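PDB 4HB9: similarities with probable monooxygenase from Photorhabdus luminescens, which binds flavin-adenine dinucleotide and probably works as a monooxygenase, with stilbene epoxidation a likely reaction. Local coordinates for residues W246-P256 with C268-I276; V313-H321 with G330-L341. One frame throughout, in Å; residues are numbered along the deposited sequence.

Contact 1 (W246-P256 with C268-I276); sequences WVYVAATDSLP and CDLVQSRMI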
loop_
_atom_site.group_PDB
_atom_site.type_symbol
_atom_site.label_atom_id
_atom_site.label_comp_id
_atom_site.label_asym_id
_atom_site.label_seq_id
_atom_site.Cartn_x
_atom_site.Cartn_y
_atom_site.Cartn_z
ATOM N N TRP A 246 15.525 4.816 -0.984
ATOM C CA TRP A 246 15.656 5.733 -2.133
ATOM C C TRP A 246 14.786 5.278 -3.293
ATOM O O TRP A 246 14.565 4.066 -3.512
ATOM C CB TRP A 246 17.106 5.898 -2.560
ATOM C CG TRP A 246 17.832 4.635 -2.888
ATOM C CD1 TRP A 246 18.597 3.892 -2.036
ATOM C CD2 TRP A 246 17.839 3.932 -4.140
ATOM N NE1 TRP A 246 19.088 2.792 -2.673
ATOM C CE2 TRP A 246 18.647 2.781 -3.966
ATOM C CE3 TRP A 246 17.255 4.163 -5.382
ATOM C CZ2 TRP A 246 18.894 1.888 -4.985
ATOM C CZ3 TRP A 246 17.479 3.257 -6.392
ATOM C CH2 TRP A 246 18.289 2.128 -6.192
ATOM N N VAL A 247 14.284 6.255 -4.038
ATOM C CA VAL A 247 13.419 5.960 -5.177
ATOM C C VAL A 247 13.881 6.771 -6.367
ATOM O O VAL A 247 13.846 7.994 -6.323
ATOM C CB VAL A 247 11.945 6.278 -4.888
ATOM C CG1 VAL A 247 11.100 5.812 -6.049
ATOM C CG2 VAL A 247 11.481 5.611 -3.594
ATOM N N TYR A 248 14.387 6.094 -7.386
ATOM C CA TYR A 248 14.809 6.777 -8.608
ATOM C C TYR A 248 13.634 6.751 -9.544
ATOM O O TYR A 248 13.075 5.685 -9.790
ATOM C CB TYR A 248 16.028 6.111 -9.268
ATOM C CG TYR A 248 16.362 6.692 -10.626
ATOM C CD1 TYR A 248 16.970 7.946 -10.760
ATOM C CD2 TYR A 248 16.024 6.024 -11.765
ATOM C CE1 TYR A 248 17.226 8.487 -12.007
ATOM C CE2 TYR A 248 16.291 6.538 -13.018
ATOM C CZ TYR A 248 16.880 7.763 -13.145
ATOM O OH TYR A 248 17.119 8.243 -14.417
ATOM N N VAL A 249 13.269 7.930 -10.048
ATOM C CA VAL A 249 12.063 8.103 -10.896
ATOM C C VAL A 249 12.455 8.711 -12.235
ATOM O O VAL A 249 13.179 9.693 -12.268
ATOM C CB VAL A 249 11.019 8.986 -10.195
ATOM C CG1 VAL A 249 9.720 9.027 -10.967
ATOM C CG2 VAL A 249 10.752 8.491 -8.794
ATOM N N ALA A 250 12.007 8.098 -13.325
ATOM C CA ALA A 250 12.340 8.560 -14.669
ATOM C C ALA A 250 11.284 8.146 -15.654
ATOM O O ALA A 250 10.384 7.412 -15.317
ATOM C CB ALA A 250 13.681 7.978 -15.110
ATOM N N ALA A 251 11.412 8.604 -16.893
ATOM C CA ALA A 251 10.460 8.202 -17.941
ATOM C C ALA A 251 10.700 6.743 -18.267
ATOM O O ALA A 251 11.859 6.287 -18.326
ATOM C CB ALA A 251 10.630 9.069 -19.184
ATOM N N THR A 252 9.612 6.009 -18.452
ATOM C CA THR A 252 9.684 4.615 -18.820
ATOM C C THR A 252 10.498 4.397 -20.089
ATOM O O THR A 252 11.348 3.498 -20.144
ATOM C CB THR A 252 8.272 4.044 -19.012
ATOM O OG1 THR A 252 7.485 4.314 -17.836
ATOM C CG2 THR A 252 8.338 2.520 -19.310
ATOM N N ASP A 253 10.277 5.259 -21.088
ATOM C CA ASP A 253 11.052 5.228 -22.336
ATOM C C ASP A 253 12.573 5.490 -22.163
ATOM O O ASP A 253 13.343 5.254 -23.092
ATOM C CB ASP A 253 10.545 6.305 -23.307
ATOM C CG ASP A 253 9.104 6.113 -23.722
ATOM O OD1 ASP A 253 8.598 4.958 -23.679
ATOM O OD2 ASP A 253 8.488 7.152 -24.118
ATOM N N SER A 254 12.994 6.054 -21.028
ATOM C CA SER A 254 14.411 6.312 -20.773
ATOM C C SER A 254 15.157 5.135 -20.158
ATOM O O SER A 254 16.380 5.206 -19.931
ATOM C CB SER A 254 14.595 7.548 -19.868
ATOM O OG SER A 254 14.323 7.244 -18.502
ATOM N N LEU A 255 14.418 4.069 -19.869
ATOM C CA LEU A 255 14.963 2.862 -19.265
ATOM C C LEU A 255 14.835 1.723 -20.251
ATOM O O LEU A 255 13.955 1.762 -21.114
ATOM C CB LEU A 255 14.187 2.530 -17.983
ATOM C CG LEU A 255 14.321 3.581 -16.889
ATOM C CD1 LEU A 255 13.227 3.451 -15.847
ATOM C CD2 LEU A 255 15.681 3.489 -16.234
ATOM N N PRO A 256 15.673 0.682 -20.110
ATOM C CA PRO A 256 15.495 -0.558 -20.863
ATOM C C PRO A 256 14.076 -1.092 -20.846
ATOM O O PRO A 256 13.403 -1.049 -19.807
ATOM C CB PRO A 256 16.410 -1.546 -20.125
ATOM C CG PRO A 256 17.479 -0.682 -19.552
ATOM C CD PRO A 256 16.746 0.550 -19.105
ATOM N N CYS A 268 21.180 -1.559 -9.698
ATOM C CA CYS A 268 22.086 -0.683 -8.964
ATOM C C CYS A 268 23.019 0.070 -9.922
ATOM O O CYS A 268 23.142 1.286 -9.853
ATOM C CB CYS A 268 22.896 -1.520 -7.967
ATOM S SG CYS A 268 23.603 -0.598 -6.587
ATOM N N ASP A 269 23.676 -0.672 -10.805
ATOM C CA ASP A 269 24.526 -0.100 -11.839
ATOM C C ASP A 269 23.785 0.925 -12.671
ATOM O O ASP A 269 24.297 1.985 -12.972
ATOM C CB ASP A 269 25.043 -1.212 -12.768
ATOM C CG ASP A 269 26.177 -2.012 -12.148
ATOM O OD1 ASP A 269 26.753 -1.520 -11.144
ATOM O OD2 ASP A 269 26.476 -3.129 -12.661
ATOM N N LEU A 270 22.569 0.607 -13.048
ATOM C CA LEU A 270 21.817 1.535 -13.867
ATOM C C LEU A 270 21.549 2.869 -13.165
ATOM O O LEU A 270 21.700 3.923 -13.772
ATOM C CB LEU A 270 20.536 0.902 -14.323
ATOM C CG LEU A 270 19.866 1.811 -15.349
ATOM C CD1 LEU A 270 19.391 0.988 -16.534
ATOM C CD2 LEU A 270 18.769 2.580 -14.674
ATOM N N VAL A 271 21.154 2.834 -11.894
ATOM C CA VAL A 271 20.853 4.070 -11.190
ATOM C C VAL A 271 22.143 4.883 -11.023
ATOM O O VAL A 271 22.155 6.132 -11.238
ATOM C CB VAL A 271 20.176 3.791 -9.844
ATOM C CG1 VAL A 271 20.039 5.063 -9.020
ATOM C CG2 VAL A 271 18.815 3.158 -10.074
ATOM N N GLN A 272 23.242 4.214 -10.680
ATOM C CA GLN A 272 24.516 4.926 -10.597
ATOM C C GLN A 272 24.889 5.563 -11.939
ATOM O O GLN A 272 25.400 6.678 -11.962
ATOM C CB GLN A 272 25.662 4.021 -10.128
ATOM C CG GLN A 272 25.532 3.591 -8.685
ATOM C CD GLN A 272 26.673 2.677 -8.253
ATOM O OE1 GLN A 272 27.817 3.092 -8.175
ATOM N NE2 GLN A 272 26.352 1.437 -7.973
ATOM N N SER A 273 24.656 4.857 -13.041
ATOM C CA SER A 273 24.898 5.445 -14.379
ATOM C C SER A 273 24.066 6.692 -14.625
ATOM O O SER A 273 24.546 7.644 -15.259
ATOM C CB SER A 273 24.679 4.444 -15.510
ATOM O OG SER A 273 23.288 4.259 -15.796
ATOM N N ARG A 274 22.839 6.715 -14.107
ATOM C CA ARG A 274 21.982 7.893 -14.252
ATOM C C ARG A 274 22.453 9.063 -13.376
ATOM O O ARG A 274 22.108 10.208 -13.645
ATOM C CB ARG A 274 20.537 7.541 -13.925
ATOM C CG ARG A 274 19.932 6.510 -14.871
ATOM C CD ARG A 274 19.784 7.070 -16.281
ATOM N NE ARG A 274 19.016 6.193 -17.165
ATOM C CZ ARG A 274 19.512 5.163 -17.844
ATOM N NH1 ARG A 274 18.711 4.447 -18.620
ATOM N NH2 ARG A 274 20.799 4.822 -17.736
HETATM N N MSE A 275 23.261 8.777 -12.349
HETATM C CA MSE A 275 23.712 9.801 -11.418
HETATM C C MSE A 275 25.148 10.218 -11.619
HETATM O O MSE A 275 25.770 10.714 -10.696
HETATM C CB MSE A 275 23.554 9.268 -9.988
HETATM C CG MSE A 275 22.093 8.994 -9.678
HETATM SE SE MSE A 275 21.798 8.583 -7.771
HETATM C CE MSE A 275 23.250 7.319 -7.369
ATOM N N ILE A 276 25.693 10.028 -12.817
ATOM C CA ILE A 276 27.074 10.436 -13.065
ATOM C C ILE A 276 27.088 11.958 -12.878
ATOM O O ILE A 276 26.253 12.683 -13.432
ATOM C CB ILE A 276 27.576 10.055 -14.474
ATOM C CG1 ILE A 276 27.587 8.530 -14.651
ATOM C CG2 ILE A 276 29.000 10.578 -14.684
ATOM C CD1 ILE A 276 27.610 8.072 -16.092
HETATM O O HOH W 1 16.431 6.826 -16.742
#

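Contact 2 (V313-H321 with G330-L341); sequences VTLLGDAIH and GANTALRDALLL. With FAD (flavin-adenine dinucleotide), chain B; EDO (1,2-ethanediol), chain G.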
loop_
_atom_site.group_PDB
_atom_site.type_symbol
_atom_site.label_atom_id
_atom_site.label_comp_id
_atom_site.label_asym_id
_atom_site.label_seq_id
_atom_site.Cartn_x
_atom_site.Cartn_y
_atom_site.Cartn_z
ATOM N N VAL A 313 -22.253 -6.611 -3.777
ATOM C CA VAL A 313 -20.804 -6.787 -4.020
ATOM C C VAL A 313 -20.217 -5.387 -4.043
ATOM O O VAL A 313 -20.756 -4.463 -4.728
ATOM C CB VAL A 313 -20.509 -7.446 -5.392
ATOM C CG1 VAL A 313 -19.015 -7.550 -5.650
ATOM C CG2 VAL A 313 -21.149 -8.823 -5.505
ATOM N N THR A 314 -19.116 -5.199 -3.311
ATOM C CA THR A 314 -18.389 -3.947 -3.386
ATOM C C THR A 314 -16.868 -4.184 -3.266
ATOM O O THR A 314 -16.419 -5.309 -3.223
ATOM C CB THR A 314 -18.925 -2.908 -2.379
ATOM O OG1 THR A 314 -18.418 -1.621 -2.696
ATOM C CG2 THR A 314 -18.587 -3.213 -0.963
ATOM N N LEU A 315 -16.096 -3.107 -3.281
ATOM C CA LEU A 315 -14.627 -3.210 -3.322
ATOM C C LEU A 315 -14.004 -2.257 -2.348
ATOM O O LEU A 315 -14.627 -1.238 -2.021
ATOM C CB LEU A 315 -14.111 -2.859 -4.720
ATOM C CG LEU A 315 -14.629 -3.767 -5.838
ATOM C CD1 LEU A 315 -14.350 -3.138 -7.193
ATOM C CD2 LEU A 315 -14.072 -5.167 -5.757
ATOM N N LEU A 316 -12.766 -2.555 -1.917
ATOM C CA LEU A 316 -11.990 -1.571 -1.175
ATOM C C LEU A 316 -10.496 -1.700 -1.409
ATOM O O LEU A 316 -10.043 -2.659 -1.984
ATOM C CB LEU A 316 -12.320 -1.541 0.324
ATOM C CG LEU A 316 -11.922 -2.593 1.328
ATOM C CD1 LEU A 316 -10.424 -2.622 1.648
ATOM C CD2 LEU A 316 -12.693 -2.295 2.606
ATOM N N GLY A 317 -9.761 -0.676 -1.014
ATOM C CA GLY A 317 -8.313 -0.686 -1.133
ATOM C C GLY A 317 -7.827 -0.599 -2.562
ATOM O O GLY A 317 -8.475 0.029 -3.410
ATOM N N ASP A 318 -6.671 -1.226 -2.812
ATOM C CA ASP A 318 -6.034 -1.257 -4.135
ATOM C C ASP A 318 -6.909 -1.884 -5.223
ATOM O O ASP A 318 -6.794 -1.496 -6.390
ATOM C CB ASP A 318 -4.676 -1.959 -4.080
ATOM C CG ASP A 318 -3.573 -1.090 -3.420
ATOM O OD1 ASP A 318 -3.831 0.086 -3.097
ATOM O OD2 ASP A 318 -2.442 -1.596 -3.229
ATOM N N ALA A 319 -7.794 -2.803 -4.846
ATOM C CA ALA A 319 -8.785 -3.365 -5.766
ATOM C C ALA A 319 -9.505 -2.306 -6.584
ATOM O O ALA A 319 -9.873 -2.555 -7.738
ATOM C CB ALA A 319 -9.796 -4.230 -5.021
ATOM N N ILE A 320 -9.704 -1.131 -5.999
ATOM C CA ILE A 320 -10.414 -0.058 -6.665
ATOM C C ILE A 320 -9.627 1.270 -6.728
ATOM O O ILE A 320 -10.008 2.151 -7.498
ATOM C CB ILE A 320 -11.828 0.095 -6.025
ATOM C CG1 ILE A 320 -12.720 1.022 -6.849
ATOM C CG2 ILE A 320 -11.739 0.577 -4.595
ATOM C CD1 ILE A 320 -13.015 0.526 -8.248
ATOM N N HIS A 321 -8.519 1.383 -5.980
ATOM C CA HIS A 321 -7.711 2.617 -5.854
ATOM C C HIS A 321 -6.387 2.685 -6.578
ATOM O O HIS A 321 -5.926 3.781 -6.898
ATOM C CB HIS A 321 -7.259 2.805 -4.398
ATOM C CG HIS A 321 -8.339 3.239 -3.503
ATOM N ND1 HIS A 321 -9.098 4.348 -3.770
ATOM C CD2 HIS A 321 -8.826 2.702 -2.367
ATOM C CE1 HIS A 321 -10.000 4.491 -2.817
ATOM N NE2 HIS A 321 -9.866 3.492 -1.970
ATOM N N GLY A 330 -1.471 4.102 -0.512
ATOM C CA GLY A 330 -2.409 3.016 -0.701
ATOM C C GLY A 330 -2.859 2.392 0.611
ATOM O O GLY A 330 -4.047 2.107 0.790
ATOM N N ALA A 331 -1.919 2.143 1.521
ATOM C CA ALA A 331 -2.285 1.577 2.825
ATOM C C ALA A 331 -3.250 2.509 3.535
ATOM O O ALA A 331 -4.294 2.067 4.051
ATOM C CB ALA A 331 -1.052 1.327 3.697
ATOM N N ASN A 332 -2.923 3.800 3.556
ATOM C CA ASN A 332 -3.799 4.743 4.227
ATOM C C ASN A 332 -5.183 4.806 3.598
ATOM O O ASN A 332 -6.190 4.909 4.317
ATOM C CB ASN A 332 -3.198 6.129 4.262
ATOM C CG ASN A 332 -2.027 6.194 5.193
ATOM O OD1 ASN A 332 -2.199 6.079 6.401
ATOM N ND2 ASN A 332 -0.832 6.413 4.646
ATOM N N THR A 333 -5.235 4.750 2.273
ATOM C CA THR A 333 -6.535 4.788 1.570
ATOM C C THR A 333 -7.334 3.505 1.793
ATOM O O THR A 333 -8.555 3.566 2.002
ATOM C CB THR A 333 -6.355 5.106 0.079
ATOM O OG1 THR A 333 -5.575 6.292 -0.035
ATOM C CG2 THR A 333 -7.680 5.392 -0.550
ATOM N N ALA A 334 -6.655 2.350 1.798
ATOM C CA ALA A 334 -7.303 1.091 2.150
ATOM C C ALA A 334 -7.913 1.117 3.572
ATOM O O ALA A 334 -9.051 0.656 3.799
ATOM C CB ALA A 334 -6.339 -0.068 2.020
ATOM N N LEU A 335 -7.165 1.674 4.514
ATOM C CA LEU A 335 -7.641 1.854 5.884
ATOM C C LEU A 335 -8.827 2.816 5.957
ATOM O O LEU A 335 -9.820 2.539 6.625
ATOM C CB LEU A 335 -6.502 2.361 6.777
ATOM C CG LEU A 335 -5.408 1.336 7.005
ATOM C CD1 LEU A 335 -4.183 1.996 7.653
ATOM C CD2 LEU A 335 -5.925 0.157 7.817
ATOM N N ARG A 336 -8.703 3.947 5.270
ATOM C CA ARG A 336 -9.781 4.908 5.172
ATOM C C ARG A 336 -11.079 4.264 4.653
ATOM O O ARG A 336 -12.154 4.532 5.194
ATOM C CB ARG A 336 -9.364 6.031 4.233
ATOM C CG ARG A 336 -10.254 7.241 4.255
ATOM C CD ARG A 336 -9.623 8.326 3.406
ATOM N NE ARG A 336 -10.459 9.515 3.341
ATOM C CZ ARG A 336 -10.128 10.626 2.679
ATOM N NH1 ARG A 336 -8.980 10.714 2.025
ATOM N NH2 ARG A 336 -10.945 11.659 2.690
ATOM N N ASP A 337 -10.964 3.483 3.580
ATOM C CA ASP A 337 -12.100 2.726 3.028
ATOM C C ASP A 337 -12.709 1.790 4.086
ATOM O O ASP A 337 -13.933 1.703 4.230
ATOM C CB ASP A 337 -11.693 1.833 1.870
ATOM C CG ASP A 337 -11.283 2.588 0.597
ATOM O OD1 ASP A 337 -11.465 3.823 0.458
ATOM O OD2 ASP A 337 -10.733 1.900 -0.284
ATOM N N ALA A 338 -11.854 1.095 4.822
ATOM C CA ALA A 338 -12.308 0.104 5.820
ATOM C C ALA A 338 -13.120 0.749 6.936
ATOM O O ALA A 338 -14.180 0.243 7.336
ATOM C CB ALA A 338 -11.120 -0.678 6.374
ATOM N N LEU A 339 -12.660 1.899 7.407
ATOM C CA LEU A 339 -13.395 2.646 8.415
ATOM C C LEU A 339 -14.743 3.117 7.852
ATOM O O LEU A 339 -15.789 2.992 8.477
ATOM C CB LEU A 339 -12.580 3.855 8.868
ATOM C CG LEU A 339 -13.298 4.746 9.874
ATOM C CD1 LEU A 339 -13.668 3.980 11.113
ATOM C CD2 LEU A 339 -12.458 5.950 10.251
ATOM N N LEU A 340 -14.702 3.683 6.660
ATOM C CA LEU A 340 -15.931 4.156 6.026
ATOM C C LEU A 340 -16.957 3.043 5.786
ATOM O O LEU A 340 -18.132 3.191 6.132
ATOM C CB LEU A 340 -15.590 4.858 4.722
ATOM C CG LEU A 340 -16.796 5.500 4.036
ATOM C CD1 LEU A 340 -17.466 6.509 4.970
ATOM C CD2 LEU A 340 -16.293 6.121 2.745
ATOM N N LEU A 341 -16.525 1.934 5.205
ATOM C CA LEU A 341 -17.416 0.812 4.950
ATOM C C LEU A 341 -17.940 0.176 6.242
ATOM O O LEU A 341 -19.100 -0.211 6.313
ATOM C CB LEU A 341 -16.751 -0.223 4.066
ATOM C CG LEU A 341 -17.638 -1.380 3.578
ATOM C CD1 LEU A 341 -18.941 -0.885 2.931
ATOM C CD2 LEU A 341 -16.861 -2.236 2.621
HETATM P PA FAD B . -3.112 -5.760 0.052
HETATM O O1A FAD B . -2.642 -5.215 1.374
HETATM O O2A FAD B . -2.241 -6.026 -1.128
HETATM O O5B FAD B . -3.972 -7.078 0.345
HETATM C C5B FAD B . -4.549 -7.852 -0.691
HETATM C C4B FAD B . -4.752 -9.228 -0.087
HETATM O O4B FAD B . -5.600 -9.993 -0.962
HETATM C C3B FAD B . -3.442 -10.015 0.105
HETATM O O3B FAD B . -3.383 -10.633 1.392
HETATM C C2B FAD B . -3.516 -11.035 -1.013
HETATM O O2B FAD B . -2.825 -12.248 -0.776
HETATM C C1B FAD B . -5.030 -11.276 -1.095
HETATM N N9A FAD B . -5.527 -11.829 -2.357
HETATM C C8A FAD B . -5.222 -11.423 -3.618
HETATM N N7A FAD B . -5.936 -12.126 -4.543
HETATM C C5A FAD B . -6.698 -12.996 -3.847
HETATM C C6A FAD B . -7.671 -14.040 -4.225
HETATM N N6A FAD B . -7.889 -14.237 -5.546
HETATM N N1A FAD B . -8.256 -14.757 -3.244
HETATM C C2A FAD B . -8.004 -14.505 -1.939
HETATM N N3A FAD B . -7.133 -13.569 -1.513
HETATM C C4A FAD B . -6.458 -12.791 -2.422
HETATM N N1 FAD B . 1.005 2.822 1.471
HETATM C C2 FAD B . 0.946 3.865 2.330
HETATM O O2 FAD B . -0.173 4.396 2.654
HETATM N N3 FAD B . 2.076 4.359 2.870
HETATM C C4 FAD B . 3.308 3.928 2.583
HETATM O O4 FAD B . 4.312 4.457 3.130
HETATM C C4X FAD B . 3.456 2.827 1.627
HETATM N N5 FAD B . 4.672 2.313 1.286
HETATM C C5X FAD B . 4.747 1.302 0.391
HETATM C C6 FAD B . 5.981 0.783 0.014
HETATM C C7 FAD B . 6.082 -0.267 -0.901
HETATM C C7M FAD B . 7.428 -0.832 -1.311
HETATM C C8 FAD B . 4.859 -0.833 -1.494
HETATM C C8M FAD B . 4.934 -1.978 -2.480
HETATM C C9 FAD B . 3.620 -0.318 -1.121
HETATM C C9A FAD B . 3.503 0.725 -0.203
HETATM N N10 FAD B . 2.243 1.244 0.168
HETATM C C10 FAD B . 2.185 2.298 1.073
HETATM C "C1'" FAD B . 0.980 0.752 -0.419
HETATM C "C2'" FAD B . 0.290 -0.306 0.440
HETATM O "O2'" FAD B . 1.194 -1.332 0.812
HETATM C "C3'" FAD B . -0.865 -0.912 -0.356
HETATM O "O3'" FAD B . -1.565 0.141 -1.018
HETATM C "C4'" FAD B . -1.828 -1.640 0.570
HETATM O "O4'" FAD B . -1.263 -2.903 0.872
HETATM C "C5'" FAD B . -3.188 -1.853 -0.059
HETATM O "O5'" FAD B . -3.983 -2.534 0.889
HETATM P P FAD B . -5.034 -3.621 0.337
HETATM O O1P FAD B . -5.633 -4.223 1.585
HETATM O O2P FAD B . -5.910 -2.968 -0.699
HETATM O O3P FAD B . -4.225 -4.736 -0.487
HETATM C C1 EDO G . -4.376 9.078 2.028
HETATM O O1 EDO G . -4.221 10.464 2.331
HETATM C C2 EDO G . -5.629 8.572 2.720
HETATM O O2 EDO G . -6.769 8.800 1.911
HETATM O O HOH W 2 -5.554 1.517 -1.417
#

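Contact 1 (W246-P256 with C268-I276)
With chi1 at 172°, Tyr248 sets its ring anti to the backbone N and stands it off the strand toward helix 268-274, where Arg274, bent at chi2 (-67°), folds its chain across the phenol. The two groups cross almost perpendicularly. Arg274 CG comes within 3.3 Å of Tyr248 OH, and the aliphatic part of the arginine runs on past the hydroxyl, carrying the guanidinium to the turn that follows the strand. There NH1 of Arg274 bonds to O of Ser254 at 2.8 Å; the oxygen is met in its carbonyl plane but lies somewhat tilted from the guanidinium plane, and the N-H bends to 143°. A water sits between the three residues: it accepts from NE of Arg274 at 2.7 Å and donates to both Tyr248 OH and Ser254 OG. Arginine, tyrosine and turn are thus tied at one point, and Tyr248 OH is bonded to Asp218 as well. Leu270 CD2 lies over the centre of the guanidinium, 4.1 Å above its plane, while meeting Leu255 CD2 at 3.6 Å; the other branch, CD1, meets CD of the Pro256 ring at 3.7 Å. Nearer the start of segment 246-256, Val271 CG2 packs on Trp246 CZ3 at 3.9 Å. This is a helix lying on one face of a mixed sheet. Strand 240-251 runs antiparallel between strands 218-228 and 179-191, Val271 also touches Ile186 of the latter, and helix 280-287 covers Trp246, whose NE1 bonds to Ser289.

Contact 2 (V313-H321 with G330-L341)
Asp337 starts from helix 330-341 with CB against Leu316 CB, 3.8 Å away. Its CG is anti to the carbonyl carbon, which sends the carboxylate in between Gly317 and His321. OD2 takes the backbone N-H of Gly317 on its anti lone pair, at 2.8 Å and 162°. OD1 offers its syn lone pair to His321 NE2, at 2.9 Å and 157°, and is also bonded to Tyr369 of helix 355-386. The carboxylate meets the imidazole at its edge, the two planes 27° apart. Thr333 CG2 sits over one face of that ring, 3.3 Å from its centroid in a CH-pi contact, and Ile320 CG2 lies toward the rim of the opposite face. Gly317, held through its N-H by Asp337, and Asp318 after it fit the GD motif of flavoprotein hydroxylases, here at the end of the last strand of the parallel Rossmann-type sheet. Gly317 is at the N-cap position of the short helix 318-321, at whose start Asp318 N gives a 2.8 Å hydrogen bond to FAD O2P, while Asp318 OD2 accepts from the ribityl O3' at 2.9 Å. Farther along, the first turn of helix 330-341 faces the flavin: Ala331 N bonds to FAD N1 at 3.0 Å and Asn332 N to FAD O2 at 3.0 Å. This helix N-terminus would probably favour negative charge at the N1-C2-O2 edge of a reduced flavin.

In the fold
Both contacts are buried and involve a helix, packed on a strand and the turn after it in contact 1, on a strand end, loop and short helix in contact 2. They share no element: their centres are 32 Å apart and their nearest atoms about 13 Å. Contact 2 lies about 10 Å from the centre of the chain, against the parallel sheet, where backbone amides and a carboxylate serve the FAD. Contact 1, about 23 Å out, belongs to the mixed sheet. Its apolar packing gives way at the partly exposed end to an arginine and a water. In 313-321 with 330-341 the buried histidine, carboxylate and glycine amide bond directly, though a water also links Asp318 to Gly330.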